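Phosphoribosylglycinamide synthetase (Anaerococcus prevotii, PDB 4DIM) is probably an ATP-dependent ligase of the ATP-grasp superfamily, thought to bind ATP and a divalent metal ion such as manganese. Local coordinates at residues G227-L232 / E382-C387. Numbering follows the deposited sequence.
Sequences GHYVPL and ETLDKC
Leu384 lays its two methyls against the side chain of Tyr229, where the first turn of helix 384-395 packs on the end of strand 223-230 in the large antiparallel sheet of this ATP-grasp protein. The methyls divide the work: CD2 meets the ring obliquely on its CD2-CE2 side, 3.5 Å from Tyr229 CE2, while CD1 sits 3.7 Å from Tyr229 CB at the root of the side chain. The CG of Leu384 stands anti to its own backbone N (chi1 -177°), which carries both methyls up to the tyrosine, and the two side chains cross at about a right angle. Past the tyrosine, a cis peptide bond leads into Pro231, whose CD comes 4.4 Å from Leu384 CB; Pro231 O lies in the ring plane of Tyr229, at its edge. No hydrogen bond joins the segments. Cutting Tyr229 back to an alanine removes the ring, which would probably leave Leu384 CD2 without its aromatic partner and the leucine freer to turn. Strand 323-329, the sheet neighbour of strand 223-230, is shared: its Leu325 touches both Tyr229 and Cys387. At the helix start Thr383 is the N-cap, its OG1 accepting from Lys386 N at 3.2 Å with an N-H...O angle of 164°.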
ATOM      1  N   GLY A 227      -0.723 -11.981   1.871  1.00 84.56           N
ATOM      2  CA  GLY A 227      -1.244 -11.935   3.225  1.00 85.42           C
ATOM      3  C   GLY A 227      -0.622 -10.850   4.075  1.00 86.89           C
ATOM      4  O   GLY A 227       0.505 -10.395   3.828  1.00 84.46           O
ATOM      5  N   HIS A 228      -1.390 -10.426   5.077  1.00 81.55           N
ATOM      6  CA  HIS A 228      -0.967  -9.425   6.034  1.00 79.51           C
ATOM      7  C   HIS A 228      -1.448  -9.845   7.397  1.00 82.69           C
ATOM      8  O   HIS A 228      -2.411 -10.611   7.507  1.00 81.85           O
ATOM      9  CB  HIS A 228      -1.478  -8.017   5.663  1.00 78.53           C
ATOM     10  CG  HIS A 228      -0.805  -7.465   4.450  1.00 82.23           C
ATOM     11  ND1 HIS A 228       0.504  -7.029   4.486  1.00 84.33           N
ATOM     12  CD2 HIS A 228      -1.260  -7.350   3.193  1.00 84.17           C
ATOM     13  CE1 HIS A 228       0.792  -6.643   3.269  1.00 82.84           C
ATOM     14  NE2 HIS A 228      -0.233  -6.838   2.452  1.00 83.78           N
ATOM     15  N   TYR A 229      -0.751  -9.381   8.438  1.00 77.67           N
ATOM     16  CA  TYR A 229      -1.167  -9.700   9.780  1.00 76.11           C
ATOM     17  C   TYR A 229      -0.651  -8.717  10.770  1.00 77.56           C
ATOM     18  O   TYR A 229       0.334  -8.051  10.558  1.00 73.52           O
ATOM     19  CB  TYR A 229      -0.730 -11.122  10.191  1.00 77.43           C
ATOM     20  CG  TYR A 229       0.761 -11.367  10.159  1.00 76.78           C
ATOM     21  CD1 TYR A 229       1.370 -11.927   9.037  1.00 78.54           C
ATOM     22  CD2 TYR A 229       1.555 -11.125  11.284  1.00 76.43           C
ATOM     23  CE1 TYR A 229       2.742 -12.180   9.008  1.00 76.48           C
ATOM     24  CE2 TYR A 229       2.920 -11.389  11.276  1.00 76.70           C
ATOM     25  CZ  TYR A 229       3.509 -11.937  10.140  1.00 82.19           C
ATOM     26  OH  TYR A 229       4.866 -12.112  10.059  1.00 84.15           O
ATOM     27  N   VAL A 230      -1.320  -8.693  11.895  1.00 79.09           N
ATOM     28  CA  VAL A 230      -0.951  -7.924  13.072  1.00 78.90           C
ATOM     29  C   VAL A 230      -1.152  -8.863  14.233  1.00 83.44           C
ATOM     30  O   VAL A 230      -2.035  -9.723  14.183  1.00 81.94           O
ATOM     31  CB  VAL A 230      -1.695  -6.579  13.261  1.00 81.78           C
ATOM     32  CG1 VAL A 230      -1.225  -5.546  12.249  1.00 80.62           C
ATOM     33  CG2 VAL A 230      -3.210  -6.748  13.220  1.00 82.06           C
ATOM     34  N   PRO A 231      -0.285  -8.808  15.243  1.00 83.05           N
ATOM     35  CA  PRO A 231       0.877  -7.930  15.396  1.00 80.85           C
ATOM     36  C   PRO A 231       2.101  -8.571  14.773  1.00 83.49           C
ATOM     37  O   PRO A 231       2.167  -9.791  14.565  1.00 84.10           O
ATOM     38  CB  PRO A 231       0.990  -7.815  16.913  1.00 84.01           C
ATOM     39  CG  PRO A 231       0.635  -9.202  17.383  1.00 91.11           C
ATOM     40  CD  PRO A 231      -0.394  -9.732  16.394  1.00 87.11           C
ATOM     41  N   LEU A 232       3.078  -7.732  14.478  1.00 79.39           N
ATOM     42  CA  LEU A 232       4.363  -8.166  13.909  1.00 78.42           C
ATOM     43  C   LEU A 232       5.174  -8.827  15.012  1.00 85.45           C
ATOM     44  O   LEU A 232       5.266  -8.262  16.105  1.00 84.60           O
ATOM     45  CB  LEU A 232       5.090  -6.935  13.333  1.00 76.10           C
ATOM     46  CG  LEU A 232       6.351  -7.204  12.571  1.00 80.01           C
ATOM     47  CD1 LEU A 232       6.063  -8.000  11.276  1.00 79.64           C
ATOM     48  CD2 LEU A 232       7.099  -5.908  12.323  1.00 78.07           C
ATOM     49  N   GLU A 382      -7.407 -13.428  19.860  1.00 98.58           N
ATOM     50  CA  GLU A 382      -6.471 -12.887  20.875  1.00100.29           C
ATOM     51  C   GLU A 382      -5.014 -12.851  20.402  1.00100.00           C
ATOM     52  O   GLU A 382      -4.273 -11.932  20.761  1.00 97.38           O
ATOM     53  CB  GLU A 382      -6.522 -13.695  22.189  1.00105.92           C
ATOM     54  CG  GLU A 382      -7.674 -13.344  23.112  1.00122.64           C
ATOM     55  CD  GLU A 382      -7.638 -14.035  24.470  1.00158.70           C
ATOM     56  OE1 GLU A 382      -6.709 -14.841  24.707  1.00156.84           O
ATOM     57  OE2 GLU A 382      -8.549 -13.779  25.294  1.00155.36           O
ATOM     58  N   THR A 383      -4.615 -13.865  19.619  1.00 96.11           N
ATOM     59  CA  THR A 383      -3.253 -14.021  19.117  1.00 94.25           C
ATOM     60  C   THR A 383      -3.218 -14.386  17.650  1.00 93.82           C
ATOM     61  O   THR A 383      -4.194 -14.876  17.110  1.00 92.50           O
ATOM     62  CB  THR A 383      -2.546 -15.120  19.909  1.00101.78           C
ATOM     63  OG1 THR A 383      -3.094 -16.398  19.567  1.00103.97           O
ATOM     64  CG2 THR A 383      -2.653 -14.913  21.379  1.00101.94           C
ATOM     65  N   LEU A 384      -2.057 -14.219  17.038  1.00 91.63           N
ATOM     66  CA  LEU A 384      -1.812 -14.598  15.655  1.00 90.10           C
ATOM     67  C   LEU A 384      -1.787 -16.148  15.470  1.00 91.63           C
ATOM     68  O   LEU A 384      -2.192 -16.621  14.414  1.00 88.69           O
ATOM     69  CB  LEU A 384      -0.497 -13.968  15.147  1.00 90.41           C
ATOM     70  CG  LEU A 384      -0.141 -14.230  13.671  1.00 94.35           C
ATOM     71  CD1 LEU A 384      -1.254 -13.752  12.746  1.00 93.28           C
ATOM     72  CD2 LEU A 384       1.183 -13.633  13.328  1.00 94.54           C
ATOM     73  N   ASP A 385      -1.365 -16.931  16.477  1.00 91.77           N
ATOM     74  CA  ASP A 385      -1.384 -18.419  16.357  1.00 92.81           C
ATOM     75  C   ASP A 385      -2.837 -18.947  16.303  1.00 95.98           C
ATOM     76  O   ASP A 385      -3.155 -19.804  15.467  1.00 93.02           O
ATOM     77  CB  ASP A 385      -0.614 -19.096  17.483  1.00 97.46           C
ATOM     78  CG  ASP A 385       0.842 -18.667  17.539  1.00118.96           C
ATOM     79  OD1 ASP A 385       1.101 -17.426  17.628  1.00122.87           O
ATOM     80  OD2 ASP A 385       1.727 -19.555  17.499  1.00124.41           O
ATOM     81  N   LYS A 386      -3.736 -18.347  17.118  1.00 93.78           N
ATOM     82  CA  LYS A 386      -5.168 -18.692  17.095  1.00 93.25           C
ATOM     83  C   LYS A 386      -5.807 -18.235  15.760  1.00 92.71           C
ATOM     84  O   LYS A 386      -6.638 -18.965  15.223  1.00 93.03           O
ATOM     85  CB  LYS A 386      -5.910 -18.084  18.295  1.00 96.21           C
ATOM     86  CG  LYS A 386      -5.477 -18.585  19.668  1.00106.67           C
ATOM     87  CD  LYS A 386      -5.910 -17.642  20.801  1.00115.77           C
ATOM     88  CE  LYS A 386      -5.607 -18.260  22.160  1.00131.11           C
ATOM     89  NZ  LYS A 386      -6.000 -17.396  23.314  1.00138.60           N
ATOM     90  N   CYS A 387      -5.361 -17.084  15.198  1.00 85.08           N
ATOM     91  CA  CYS A 387      -5.785 -16.591  13.880  1.00 81.84           C
ATOM     92  C   CYS A 387      -5.444 -17.595  12.810  1.00 88.78           C
ATOM     93  O   CYS A 387      -6.292 -17.917  11.989  1.00 89.21           O
ATOM     94  CB  CYS A 387      -5.126 -15.250  13.544  1.00 79.48           C
ATOM     95  SG  CYS A 387      -5.808 -13.823  14.408  1.00 81.70           S
TER